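3,4-dihydroxy-2-butanone 4-phosphate synthase (Candida albicans, PDB 1TKS) catalyses the conversion of D-ribulose 5-phosphate to formate and 3,4-dihydroxy-2-butanone 4-phosphate, a step of riboflavin biosynthesis, probably with magnesium or manganese as cofactor. Local coordinates at residues E19-M24 / K191-N196; T90-E95 / A107-S112; Y53-V58 / I164-R169. One frame throughout, in Å; residues are numbered along the deposited sequence.

Interactions 1 and 3 both belong to the mixed sheet ordered 162-166, 34-38, 21-24, 191-194: interaction 1 pairs the last two strands, and interaction 3 sits at the opposite outer strand. Their centres are about 14 Å apart, and they meet where I22 CG2 packs on L167 CD1 at 4.2 Å. Each also comes close to the substrate and metal site inferred from a near-identical protein: I195 and I164 have side chains near H145, V23 and E166 near D34. Interaction 2, with its helix 103-114, lies away from that site, about 25 Å centre to centre from interaction 1. From interaction 3 its nearest atoms are about 5 Å away, without touching.

Interaction 1: E19-M24 / K191-N196; sequences EFLIVM and KIININ
I22 and M24 carry the backbone hydrogen bonding between 19-24 and 191-196. I22 donates to K191 O (N to O 2.9 Å) and accepts from I193 N; M24 then donates to I193 O and accepts from I195 N. The last of them, I195 N to M24 O, is the most bent (150°), at the point where helix 195-203 begins. N194 stands at the N-cap of that helix, and its OD1 turns away from M24 to take the N-H of Q197.

This is a parallel strand pair at one margin of the mixed sheet, with 21-24 also bonded to strand 34-38 on its other side.

Apolar contacts alternate between the two faces. On one, I22 and I192 lie side by side, CD1 of I22 3.8 Å from CG1 of I192, and I22 also packs on C181 and F184 of helix 178-188; M24 CG comes within 4.1 Å of I192 CG2, and the chain beyond bends off. On the other, I193 has CG1 between its own backbone N and carbonyl carbon (chi1 58°), which carries CD1 across to V23 CG2 at 4.0 Å and L21 CD1 at 4.1 Å. The V23 and I195 side chains cross at about a right angle, touching through their CG1 atoms.

Water links E19 and F20 to K191. One water donates to F20 O and E19 OE2 and accepts from K191 N. Two more waters join the E19 carboxylate to K191 NZ; E19 OE2 and K191 NZ themselves are 5.1 Å apart, with no direct salt bridge.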
ATOM      1  N   GLU B  19      -1.321   3.959 -21.547  1.00 10.52           N
ATOM      2  CA  GLU B  19      -2.053   2.767 -21.159  1.00 12.21           C
ATOM      3  C   GLU B  19      -1.226   1.935 -20.205  1.00 11.41           C
ATOM      4  O   GLU B  19      -0.004   2.078 -20.118  1.00 10.07           O
ATOM      5  CB  GLU B  19      -2.386   1.893 -22.370  1.00 13.23           C
ATOM      6  CG  GLU B  19      -3.114   2.590 -23.491  1.00 14.33           C
ATOM      7  CD  GLU B  19      -3.530   1.629 -24.585  1.00 17.02           C
ATOM      8  OE1 GLU B  19      -3.652   2.071 -25.746  1.00 19.37           O
ATOM      9  OE2 GLU B  19      -3.742   0.432 -24.282  1.00 14.00           O
ATOM     10  N   PHE B  20      -1.921   1.062 -19.492  1.00 11.54           N
ATOM     11  CA  PHE B  20      -1.291   0.140 -18.570  1.00 10.92           C
ATOM     12  C   PHE B  20      -0.871  -1.059 -19.405  1.00 10.37           C
ATOM     13  O   PHE B  20      -1.368  -1.269 -20.515  1.00 11.68           O
ATOM     14  CB  PHE B  20      -2.296  -0.367 -17.536  1.00 11.51           C
ATOM     15  CG  PHE B  20      -2.460   0.514 -16.343  1.00  8.94           C
ATOM     16  CD1 PHE B  20      -3.629   1.242 -16.148  1.00 10.26           C
ATOM     17  CD2 PHE B  20      -1.456   0.587 -15.383  1.00  8.06           C
ATOM     18  CE1 PHE B  20      -3.797   2.024 -15.004  1.00  7.26           C
ATOM     19  CE2 PHE B  20      -1.618   1.365 -14.241  1.00  9.68           C
ATOM     20  CZ  PHE B  20      -2.789   2.086 -14.052  1.00  7.76           C
ATOM     21  N   LEU B  21       0.053  -1.833 -18.859  1.00 10.08           N
ATOM     22  CA  LEU B  21       0.497  -3.070 -19.472  1.00  8.93           C
ATOM     23  C   LEU B  21       0.538  -4.061 -18.319  1.00  7.76           C
ATOM     24  O   LEU B  21       0.917  -3.705 -17.204  1.00  8.06           O
ATOM     25  CB  LEU B  21       1.894  -2.940 -20.087  1.00 11.26           C
ATOM     26  CG  LEU B  21       2.000  -2.212 -21.425  1.00  9.24           C
ATOM     27  CD1 LEU B  21       3.463  -2.149 -21.853  1.00 11.12           C
ATOM     28  CD2 LEU B  21       1.176  -2.938 -22.479  1.00 11.51           C
ATOM     29  N   ILE B  22       0.096  -5.285 -18.575  1.00  7.13           N
ATOM     30  CA  ILE B  22       0.151  -6.331 -17.567  1.00  8.48           C
ATOM     31  C   ILE B  22       1.490  -6.980 -17.874  1.00  9.47           C
ATOM     32  O   ILE B  22       1.752  -7.365 -19.013  1.00  9.84           O
ATOM     33  CB  ILE B  22      -0.987  -7.350 -17.737  1.00  8.80           C
ATOM     34  CG1 ILE B  22      -2.326  -6.668 -17.460  1.00 10.46           C
ATOM     35  CG2 ILE B  22      -0.783  -8.528 -16.782  1.00  9.65           C
ATOM     36  CD1 ILE B  22      -3.543  -7.481 -17.872  1.00 12.42           C
ATOM     37  N   VAL B  23       2.342  -7.079 -16.862  1.00 10.05           N
ATOM     38  CA  VAL B  23       3.670  -7.638 -17.049  1.00  9.45           C
ATOM     39  C   VAL B  23       3.935  -8.888 -16.211  1.00  8.07           C
ATOM     40  O   VAL B  23       3.770  -8.867 -14.995  1.00  9.11           O
ATOM     41  CB  VAL B  23       4.735  -6.561 -16.719  1.00  9.79           C
ATOM     42  CG1 VAL B  23       6.126  -7.115 -16.903  1.00 10.16           C
ATOM     43  CG2 VAL B  23       4.528  -5.340 -17.615  1.00 11.85           C
ATOM     44  N   MET B  24       4.339  -9.971 -16.877  1.00  7.95           N
ATOM     45  CA  MET B  24       4.665 -11.242 -16.220  1.00  8.46           C
ATOM     46  C   MET B  24       6.176 -11.417 -16.386  1.00  9.52           C
ATOM     47  O   MET B  24       6.790 -10.738 -17.212  1.00  8.54           O
ATOM     48  CB  MET B  24       3.994 -12.428 -16.919  1.00  8.03           C
ATOM     49  CG  MET B  24       2.647 -12.184 -17.514  1.00  9.24           C
ATOM     50  SD  MET B  24       1.422 -11.677 -16.272  1.00  8.96           S
ATOM     51  CE  MET B  24       0.998 -13.207 -15.565  1.00 12.70           C
ATOM     52  N   LYS B 191      -3.116  -4.744 -22.729  1.00  9.65           N
ATOM     53  CA  LYS B 191      -2.162  -5.647 -23.364  1.00  9.32           C
ATOM     54  C   LYS B 191      -1.255  -6.300 -22.328  1.00  8.68           C
ATOM     55  O   LYS B 191      -0.957  -5.713 -21.288  1.00 10.11           O
ATOM     56  CB  LYS B 191      -1.322  -4.876 -24.385  1.00 10.57           C
ATOM     57  CG  LYS B 191      -2.087  -4.484 -25.649  1.00 10.53           C
ATOM     58  CD  LYS B 191      -1.355  -3.385 -26.407  1.00 12.03           C
ATOM     59  CE  LYS B 191      -1.849  -3.259 -27.841  1.00 12.86           C
ATOM     60  NZ  LYS B 191      -3.329  -3.100 -27.925  1.00 13.52           N
ATOM     61  N   ILE B 192      -0.806  -7.513 -22.632  1.00  9.51           N
ATOM     62  CA  ILE B 192       0.045  -8.276 -21.723  1.00  9.11           C
ATOM     63  C   ILE B 192       1.384  -8.612 -22.367  1.00  9.99           C
ATOM     64  O   ILE B 192       1.438  -8.983 -23.537  1.00 10.56           O
ATOM     65  CB  ILE B 192      -0.640  -9.605 -21.327  1.00 10.41           C
ATOM     66  CG1 ILE B 192      -2.051  -9.325 -20.805  1.00 11.00           C
ATOM     67  CG2 ILE B 192       0.197 -10.341 -20.282  1.00 11.63           C
ATOM     68  CD1 ILE B 192      -2.872 -10.574 -20.592  1.00 13.45           C
ATOM     69  N   ILE B 193       2.463  -8.470 -21.605  1.00  9.16           N
ATOM     70  CA  ILE B 193       3.802  -8.793 -22.095  1.00  8.62           C
ATOM     71  C   ILE B 193       4.556  -9.500 -20.974  1.00  8.69           C
ATOM     72  O   ILE B 193       4.056  -9.603 -19.854  1.00  8.61           O
ATOM     73  CB  ILE B 193       4.624  -7.523 -22.468  1.00  8.16           C
ATOM     74  CG1 ILE B 193       4.740  -6.592 -21.257  1.00  8.73           C
ATOM     75  CG2 ILE B 193       3.974  -6.791 -23.634  1.00  7.51           C
ATOM     76  CD1 ILE B 193       5.819  -5.532 -21.399  1.00 11.68           C
ATOM     77  N   ASN B 194       5.744 -10.009 -21.271  1.00  8.19           N
ATOM     78  CA  ASN B 194       6.550 -10.627 -20.233  1.00  8.70           C
ATOM     79  C   ASN B 194       7.985 -10.127 -20.368  1.00  9.66           C
ATOM     80  O   ASN B 194       8.402  -9.695 -21.447  1.00  8.75           O
ATOM     81  CB  ASN B 194       6.436 -12.169 -20.254  1.00 10.19           C
ATOM     82  CG  ASN B 194       7.005 -12.806 -21.506  1.00  9.85           C
ATOM     83  OD1 ASN B 194       8.219 -12.926 -21.659  1.00 10.89           O
ATOM     84  ND2 ASN B 194       6.123 -13.235 -22.405  1.00  9.38           N
ATOM     85  N   ILE B 195       8.721 -10.146 -19.262  1.00  9.70           N
ATOM     86  CA  ILE B 195      10.092  -9.645 -19.244  1.00 11.09           C
ATOM     87  C   ILE B 195      11.041 -10.390 -20.160  1.00 12.25           C
ATOM     88  O   ILE B 195      11.902  -9.780 -20.786  1.00 11.38           O
ATOM     89  CB  ILE B 195      10.652  -9.642 -17.811  1.00 10.77           C
ATOM     90  CG1 ILE B 195       9.825  -8.680 -16.953  1.00 11.60           C
ATOM     91  CG2 ILE B 195      12.124  -9.239 -17.819  1.00 11.58           C
ATOM     92  CD1 ILE B 195      10.189  -8.681 -15.481  1.00 10.97           C
ATOM     93  N   ASN B 196      10.897 -11.708 -20.233  1.00 13.20           N
ATOM     94  CA  ASN B 196      11.749 -12.499 -21.104  1.00 13.91           C
ATOM     95  C   ASN B 196      11.579 -11.984 -22.525  1.00 14.18           C
ATOM     96  O   ASN B 196      12.544 -11.812 -23.272  1.00 12.65           O
ATOM     97  CB  ASN B 196      11.346 -13.969 -21.041  1.00 18.56           C
ATOM     98  CG  ASN B 196      12.363 -14.814 -20.320  1.00 23.68           C
ATOM     99  OD1 ASN B 196      12.573 -14.667 -19.115  1.00 27.06           O
ATOM    100  ND2 ASN B 196      13.014 -15.704 -21.056  1.00 27.75           N
TER
HETATM  101  O   HOH W   1      -2.468  -1.961 -22.934  1.00  9.80           O
HETATM  102  O   HOH W   2      -4.769  -1.770 -25.848  1.00 19.43           O
HETATM  103  O   HOH W   3      -2.822  -0.209 -27.974  1.00 21.57           O

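Interaction 2: T90-E95 / A107-S112; sequences TCDFAE and ALTTRS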
ATOM      1  N   THR B  90       9.943   6.638   1.707  1.00  9.49           N
ATOM      2  CA  THR B  90       8.702   7.000   1.031  1.00  9.33           C
ATOM      3  C   THR B  90       8.572   8.513   0.925  1.00  8.23           C
ATOM      4  O   THR B  90       9.279   9.247   1.612  1.00  9.22           O
ATOM      5  CB  THR B  90       7.486   6.441   1.773  1.00  9.31           C
ATOM      6  OG1 THR B  90       7.501   6.902   3.128  1.00 10.69           O
ATOM      7  CG2 THR B  90       7.514   4.920   1.756  1.00 11.37           C
ATOM      8  N   CYS B  91       7.653   8.981   0.084  1.00  9.26           N
ATOM      9  CA  CYS B  91       7.482  10.413  -0.103  1.00  8.66           C
ATOM     10  C   CYS B  91       6.123  10.819  -0.672  1.00  7.60           C
ATOM     11  O   CYS B  91       5.389  10.001  -1.236  1.00  8.18           O
ATOM     12  CB  CYS B  91       8.573  10.941  -1.039  1.00  7.88           C
ATOM     13  SG  CYS B  91       8.384  10.349  -2.753  1.00 11.10           S
ATOM     14  N   ASP B  92       5.815  12.101  -0.500  1.00  9.09           N
ATOM     15  CA  ASP B  92       4.596  12.742  -0.994  1.00  8.66           C
ATOM     16  C   ASP B  92       5.040  14.067  -1.605  1.00  9.42           C
ATOM     17  O   ASP B  92       5.909  14.746  -1.055  1.00 10.02           O
ATOM     18  CB  ASP B  92       3.637  13.086   0.150  1.00  9.53           C
ATOM     19  CG  ASP B  92       2.872  11.890   0.672  1.00 10.55           C
ATOM     20  OD1 ASP B  92       2.480  11.939   1.852  1.00 11.76           O
ATOM     21  OD2 ASP B  92       2.655  10.928  -0.088  1.00  9.56           O
ATOM     22  N   PHE B  93       4.454  14.435  -2.736  1.00  9.12           N
ATOM     23  CA  PHE B  93       4.779  15.717  -3.350  1.00  9.87           C
ATOM     24  C   PHE B  93       4.048  16.710  -2.451  1.00 10.51           C
ATOM     25  O   PHE B  93       2.849  16.568  -2.212  1.00 11.77           O
ATOM     26  CB  PHE B  93       4.219  15.794  -4.767  1.00 10.62           C
ATOM     27  CG  PHE B  93       4.659  17.007  -5.531  1.00 12.25           C
ATOM     28  CD1 PHE B  93       6.000  17.192  -5.850  1.00 11.47           C
ATOM     29  CD2 PHE B  93       3.732  17.953  -5.952  1.00 13.09           C
ATOM     30  CE1 PHE B  93       6.413  18.300  -6.587  1.00 13.65           C
ATOM     31  CE2 PHE B  93       4.134  19.069  -6.692  1.00 13.17           C
ATOM     32  CZ  PHE B  93       5.478  19.239  -7.008  1.00 11.96           C
ATOM     33  N   ALA B  94       4.769  17.707  -1.952  1.00 11.33           N
ATOM     34  CA  ALA B  94       4.198  18.694  -1.041  1.00 13.40           C
ATOM     35  C   ALA B  94       3.038  19.526  -1.580  1.00 14.07           C
ATOM     36  O   ALA B  94       1.916  19.430  -1.083  1.00 14.86           O
ATOM     37  CB  ALA B  94       5.298  19.620  -0.540  1.00 14.63           C
ATOM     38  N   GLU B  95       3.306  20.340  -2.593  1.00 14.57           N
ATOM     39  CA  GLU B  95       2.272  21.208  -3.146  1.00 14.28           C
ATOM     40  C   GLU B  95       1.210  20.502  -3.977  1.00 13.83           C
ATOM     41  O   GLU B  95       1.496  19.900  -5.012  1.00 14.85           O
ATOM     42  CB  GLU B  95       2.921  22.334  -3.956  1.00 16.41           C
ATOM     43  CG  GLU B  95       1.945  23.300  -4.608  1.00 18.22           C
ATOM     44  CD  GLU B  95       2.643  24.491  -5.239  1.00 22.53           C
ATOM     45  OE1 GLU B  95       2.969  25.447  -4.506  1.00 22.91           O
ATOM     46  OE2 GLU B  95       2.878  24.462  -6.463  1.00 25.19           O
ATOM     47  N   ALA B 107      -1.226   9.973  -7.413  1.00  7.52           N
ATOM     48  CA  ALA B 107      -0.983  10.163  -8.837  1.00  7.49           C
ATOM     49  C   ALA B 107      -0.102  11.396  -9.042  1.00  8.00           C
ATOM     50  O   ALA B 107       0.828  11.373  -9.848  1.00  8.98           O
ATOM     51  CB  ALA B 107      -2.305  10.327  -9.581  1.00  8.58           C
ATOM     52  N   LEU B 108      -0.397  12.467  -8.307  1.00  8.61           N
ATOM     53  CA  LEU B 108       0.375  13.704  -8.411  1.00  8.68           C
ATOM     54  C   LEU B 108       1.819  13.466  -7.994  1.00  8.29           C
ATOM     55  O   LEU B 108       2.747  13.935  -8.650  1.00  9.04           O
ATOM     56  CB  LEU B 108      -0.246  14.805  -7.536  1.00  9.00           C
ATOM     57  CG  LEU B 108       0.481  16.150  -7.387  1.00 10.59           C
ATOM     58  CD1 LEU B 108       0.767  16.752  -8.760  1.00 10.93           C
ATOM     59  CD2 LEU B 108      -0.376  17.112  -6.560  1.00 10.91           C
ATOM     60  N   THR B 109       2.011  12.732  -6.905  1.00  7.58           N
ATOM     61  CA  THR B 109       3.357  12.447  -6.436  1.00  7.41           C
ATOM     62  C   THR B 109       4.112  11.621  -7.476  1.00  7.29           C
ATOM     63  O   THR B 109       5.285  11.878  -7.753  1.00  8.43           O
ATOM     64  CB  THR B 109       3.326  11.688  -5.099  1.00  9.44           C
ATOM     65  OG1 THR B 109       2.783  12.546  -4.087  1.00  9.44           O
ATOM     66  CG2 THR B 109       4.725  11.249  -4.690  1.00 10.60           C
ATOM     67  N   THR B 110       3.435  10.636  -8.056  1.00  8.59           N
ATOM     68  CA  THR B 110       4.057   9.786  -9.060  1.00  7.80           C
ATOM     69  C   THR B 110       4.496  10.588 -10.288  1.00  8.96           C
ATOM     70  O   THR B 110       5.616  10.420 -10.775  1.00  8.92           O
ATOM     71  CB  THR B 110       3.100   8.651  -9.478  1.00  7.25           C
ATOM     72  OG1 THR B 110       2.801   7.848  -8.328  1.00  7.05           O
ATOM     73  CG2 THR B 110       3.737   7.775 -10.542  1.00  7.44           C
ATOM     74  N   ARG B 111       3.628  11.466 -10.782  1.00  9.77           N
ATOM     75  CA  ARG B 111       3.970  12.275 -11.948  1.00 10.11           C
ATOM     76  C   ARG B 111       5.129  13.208 -11.595  1.00 10.15           C
ATOM     77  O   ARG B 111       6.013  13.460 -12.420  1.00 10.92           O
ATOM     78  CB  ARG B 111       2.762  13.100 -12.414  1.00  8.66           C
ATOM     79  CG  ARG B 111       1.567  12.278 -12.909  1.00  9.61           C
ATOM     80  CD  ARG B 111       0.573  13.146 -13.681  1.00  8.75           C
ATOM     81  NE  ARG B 111       0.083  14.273 -12.886  1.00  8.83           N
ATOM     82  CZ  ARG B 111      -0.905  14.198 -11.997  1.00  8.26           C
ATOM     83  NH1 ARG B 111      -1.529  13.045 -11.780  1.00  8.58           N
ATOM     84  NH2 ARG B 111      -1.259  15.277 -11.311  1.00  8.96           N
ATOM     85  N   SER B 112       5.123  13.708 -10.365  1.00  8.70           N
ATOM     86  CA  SER B 112       6.166  14.616  -9.906  1.00  9.62           C
ATOM     87  C   SER B 112       7.524  13.928  -9.826  1.00  9.67           C
ATOM     88  O   SER B 112       8.558  14.550 -10.081  1.00  9.96           O
ATOM     89  CB  SER B 112       5.781  15.205  -8.548  1.00  9.53           C
ATOM     90  OG  SER B 112       4.584  15.962  -8.657  1.00 10.68           O
TER
HETATM   91  O   HOH W   4       1.268  10.994  -2.493  1.00  9.39           O
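F93 meets helix 103-114 through both its backbone and its ring. Its N-H runs nearly straight (170°) to OG1 of T109, with N and O 2.9 Å apart, while the ring lies against S112. The S112 hydroxyl sits over the centre of one face, OG 3.2 Å above the ring plane, and CB makes a CH-pi contact 3.8 Å from the ring centroid. Having CG of F93 turned away from its own backbone N (chi1 -173°) swings the ring out toward the helix, against S112 and L108. L108 CG approaches CD2 of the ring obliquely at 4.0 Å, and T109 CG2 packs against C91 O at 3.7 Å.

One shell out, the serine is fixed by its own helix: S112 OG donates to L108 O at 2.7 Å, and S112 N reaches the same oxygen from the opposite face of the carbonyl. T109 OG1 is likewise tied back to D105 O. A water bridges T109 OG1 and D92 OD2, and that carboxylate oxygen also accepts from H128 N. Strand 91-93 crosses the helix at 92° and pairs with strand 123-124, whose F123 meets the F93 ring edge-to-face.

Since S112 OG gives its proton to L108 O, the ring face receives the oxygen and, beside it, the CB hydrogens, not the hydroxyl proton; T109 OG1, in contrast, gives the strand a directed polar hold on the helix.

Interaction 3: Y53-V58 / I164-R169; sequences YSSGYV and ICELVR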
ATOM      1  N   TYR B  53      -7.736  -2.606  -8.279  1.00  8.61           N
ATOM      2  CA  TYR B  53      -7.479  -3.989  -8.663  1.00  8.93           C
ATOM      3  C   TYR B  53      -6.136  -4.556  -8.229  1.00  8.14           C
ATOM      4  O   TYR B  53      -5.737  -5.626  -8.683  1.00  7.30           O
ATOM      5  CB  TYR B  53      -7.628  -4.118 -10.182  1.00  9.94           C
ATOM      6  CG  TYR B  53      -9.022  -3.791 -10.670  1.00  9.25           C
ATOM      7  CD1 TYR B  53      -9.287  -2.624 -11.392  1.00 10.98           C
ATOM      8  CD2 TYR B  53     -10.087  -4.641 -10.380  1.00 11.23           C
ATOM      9  CE1 TYR B  53     -10.588  -2.317 -11.812  1.00 11.51           C
ATOM     10  CE2 TYR B  53     -11.379  -4.344 -10.791  1.00 11.44           C
ATOM     11  CZ  TYR B  53     -11.625  -3.186 -11.503  1.00 12.50           C
ATOM     12  OH  TYR B  53     -12.917  -2.906 -11.902  1.00 15.47           O
ATOM     13  N   SER B  54      -5.452  -3.855  -7.333  1.00  8.90           N
ATOM     14  CA  SER B  54      -4.143  -4.307  -6.881  1.00  8.66           C
ATOM     15  C   SER B  54      -4.010  -4.369  -5.370  1.00  8.88           C
ATOM     16  O   SER B  54      -4.967  -4.119  -4.636  1.00  8.42           O
ATOM     17  CB  SER B  54      -3.063  -3.376  -7.422  1.00  8.38           C
ATOM     18  OG  SER B  54      -3.049  -2.176  -6.665  1.00  8.97           O
ATOM     19  N   SER B  55      -2.801  -4.685  -4.918  1.00  7.83           N
ATOM     20  CA  SER B  55      -2.499  -4.774  -3.495  1.00  7.92           C
ATOM     21  C   SER B  55      -2.523  -3.406  -2.840  1.00  7.49           C
ATOM     22  O   SER B  55      -2.568  -3.312  -1.619  1.00  6.73           O
ATOM     23  CB  SER B  55      -1.110  -5.375  -3.279  1.00  8.35           C
ATOM     24  OG  SER B  55      -0.111  -4.385  -3.508  1.00  7.99           O
ATOM     25  N   GLY B  56      -2.461  -2.353  -3.651  1.00  7.75           N
ATOM     26  CA  GLY B  56      -2.469  -1.007  -3.110  1.00  7.59           C
ATOM     27  C   GLY B  56      -1.111  -0.512  -2.640  1.00  8.98           C
ATOM     28  O   GLY B  56      -0.958   0.667  -2.332  1.00  9.38           O
ATOM     29  N   TYR B  57      -0.130  -1.408  -2.571  1.00  8.74           N
ATOM     30  CA  TYR B  57       1.230  -1.046  -2.162  1.00  7.98           C
ATOM     31  C   TYR B  57       1.865  -0.514  -3.445  1.00  8.04           C
ATOM     32  O   TYR B  57       2.711  -1.166  -4.053  1.00  8.24           O
ATOM     33  CB  TYR B  57       1.974  -2.299  -1.668  1.00  9.22           C
ATOM     34  CG  TYR B  57       3.062  -2.036  -0.648  1.00  9.12           C
ATOM     35  CD1 TYR B  57       2.758  -1.465   0.585  1.00 11.29           C
ATOM     36  CD2 TYR B  57       4.390  -2.379  -0.903  1.00 10.33           C
ATOM     37  CE1 TYR B  57       3.744  -1.243   1.542  1.00 10.10           C
ATOM     38  CE2 TYR B  57       5.389  -2.159   0.051  1.00 10.71           C
ATOM     39  CZ  TYR B  57       5.057  -1.593   1.268  1.00 12.04           C
ATOM     40  OH  TYR B  57       6.022  -1.377   2.228  1.00 14.23           O
ATOM     41  N   VAL B  58       1.442   0.681  -3.848  1.00  7.08           N
ATOM     42  CA  VAL B  58       1.902   1.291  -5.093  1.00  8.41           C
ATOM     43  C   VAL B  58       3.327   1.822  -5.059  1.00  7.70           C
ATOM     44  O   VAL B  58       3.675   2.672  -4.234  1.00  8.27           O
ATOM     45  CB  VAL B  58       0.932   2.418  -5.530  1.00  8.03           C
ATOM     46  CG1 VAL B  58       1.401   3.044  -6.832  1.00  8.80           C
ATOM     47  CG2 VAL B  58      -0.473   1.842  -5.713  1.00  9.15           C
ATOM     48  N   ILE B 164       4.008   0.831 -10.538  1.00  7.57           N
ATOM     49  CA  ILE B 164       3.572  -0.562 -10.586  1.00  8.98           C
ATOM     50  C   ILE B 164       2.856  -1.044  -9.326  1.00  8.64           C
ATOM     51  O   ILE B 164       2.959  -0.437  -8.260  1.00  7.18           O
ATOM     52  CB  ILE B 164       4.790  -1.514 -10.817  1.00 10.63           C
ATOM     53  CG1 ILE B 164       5.675  -1.570  -9.566  1.00 13.65           C
ATOM     54  CG2 ILE B 164       5.635  -1.017 -11.987  1.00 14.02           C
ATOM     55  CD1 ILE B 164       6.815  -2.598  -9.658  1.00 17.89           C
ATOM     56  N   CYS B 165       2.124  -2.148  -9.466  1.00  8.56           N
ATOM     57  CA  CYS B 165       1.432  -2.766  -8.338  1.00  8.35           C
ATOM     58  C   CYS B 165       0.876  -4.112  -8.779  1.00  9.63           C
ATOM     59  O   CYS B 165       0.505  -4.285  -9.938  1.00  8.19           O
ATOM     60  CB  CYS B 165       0.316  -1.865  -7.807  1.00  8.74           C
ATOM     61  SG  CYS B 165      -0.028  -2.188  -6.036  1.00  9.77           S
ATOM     62  N   GLU B 166       0.819  -5.052  -7.837  1.00  8.62           N
ATOM     63  CA  GLU B 166       0.360  -6.420  -8.086  1.00  9.16           C
ATOM     64  C   GLU B 166      -1.144  -6.602  -8.254  1.00  9.30           C
ATOM     65  O   GLU B 166      -1.922  -6.165  -7.409  1.00  9.06           O
ATOM     66  CB  GLU B 166       0.808  -7.342  -6.945  1.00 10.35           C
ATOM     67  CG  GLU B 166       2.284  -7.296  -6.585  1.00 11.92           C
ATOM     68  CD  GLU B 166       2.635  -6.170  -5.626  1.00 13.27           C
ATOM     69  OE1 GLU B 166       3.775  -6.162  -5.121  1.00 14.73           O
ATOM     70  OE2 GLU B 166       1.780  -5.295  -5.377  1.00  9.20           O
ATOM     71  N   LEU B 167      -1.551  -7.266  -9.332  1.00  9.37           N
ATOM     72  CA  LEU B 167      -2.972  -7.525  -9.556  1.00  9.53           C
ATOM     73  C   LEU B 167      -3.470  -8.552  -8.543  1.00  9.82           C
ATOM     74  O   LEU B 167      -2.808  -9.560  -8.295  1.00  8.47           O
ATOM     75  CB  LEU B 167      -3.199  -8.058 -10.974  1.00  9.24           C
ATOM     76  CG  LEU B 167      -3.279  -7.003 -12.079  1.00  9.92           C
ATOM     77  CD1 LEU B 167      -3.078  -7.667 -13.426  1.00 11.53           C
ATOM     78  CD2 LEU B 167      -4.620  -6.285 -12.017  1.00 10.05           C
ATOM     79  N   VAL B 168      -4.634  -8.294  -7.956  1.00  9.08           N
ATOM     80  CA  VAL B 168      -5.210  -9.216  -6.978  1.00 10.67           C
ATOM     81  C   VAL B 168      -6.665  -9.528  -7.311  1.00 10.24           C
ATOM     82  O   VAL B 168      -7.416  -8.663  -7.777  1.00 10.44           O
ATOM     83  CB  VAL B 168      -5.138  -8.655  -5.529  1.00 10.82           C
ATOM     84  CG1 VAL B 168      -3.694  -8.358  -5.150  1.00  9.89           C
ATOM     85  CG2 VAL B 168      -5.998  -7.411  -5.395  1.00 12.68           C
ATOM     86  N   ARG B 169      -7.050 -10.778  -7.074  1.00 10.86           N
ATOM     87  CA  ARG B 169      -8.410 -11.247  -7.339  1.00 11.30           C
ATOM     88  C   ARG B 169      -9.393 -10.676  -6.328  1.00 11.52           C
ATOM     89  O   ARG B 169      -9.107 -10.626  -5.133  1.00 11.57           O
ATOM     90  CB  ARG B 169      -8.468 -12.774  -7.263  1.00 12.06           C
ATOM     91  CG  ARG B 169      -7.731 -13.504  -8.374  1.00 13.52           C
ATOM     92  CD  ARG B 169      -7.361 -14.914  -7.931  1.00 14.57           C
ATOM     93  NE  ARG B 169      -8.499 -15.654  -7.389  1.00 15.91           N
ATOM     94  CZ  ARG B 169      -9.508 -16.123  -8.118  1.00 17.25           C
ATOM     95  NH1 ARG B 169     -10.503 -16.778  -7.535  1.00 17.70           N
ATOM     96  NH2 ARG B 169      -9.521 -15.941  -9.430  1.00 18.13           N
TER
HETATM   97  O   HOH W   5       4.120  -3.585  -4.037  1.00 18.39           O
HETATM   98  O   HOH W   6       3.991  -2.484  -6.424  1.00 48.14           O
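The flat side chains of Y53 and Y57 both lead away from 164-169, yet Y53 holds it through its backbone O and Y57 reaches it through water. Outside the pair, the Y53 ring meets F49 and F184 edge-to-face and H188 at a slant, while its CB touches L167 CD2 at 4.1 Å. The Y57 ring has a water at its edge, in the ring plane. Segment 53-58, which joins helix 44-52 to strand 59-63, makes two overlapping ST turns followed by an inverse gamma turn centred on Y57.

The water at the Y57 ring lies within hydrogen-bonding distance of Y57 O and E166 OE1, bridging them. The E166 carboxylate takes the S55 hydroxyl on the syn side of OE2, 34° out of its plane, with OG and OE2 2.8 Å apart.

In the ST turns, S54 OG accepts from G56 N, and S55 OG accepts from Y57 N. Both hydroxyls stand between their own backbone N and carbonyl carbon (chi1 77° and 79°), which turns both oxygens back to accept the N-H two residues on, and toward C165 SG.

The backbones are bridged once, at S54 and L167. V168 N donates to Y53 O at 3.0 Å, and S55 N makes a weak bond to E166 O. V168 lays its CG2 against S54 O. S54 OG is further bound to L50 O in the helix.

The contact borders both the subunit interface and the inferred substrate site: R106 of the second subunit bonds S55 O, and E166 touches D34, which probably binds D-ribulose 5-phosphate. C165 SG sits 3.4 Å from S55 OG and 4.1 Å from V58 CG2.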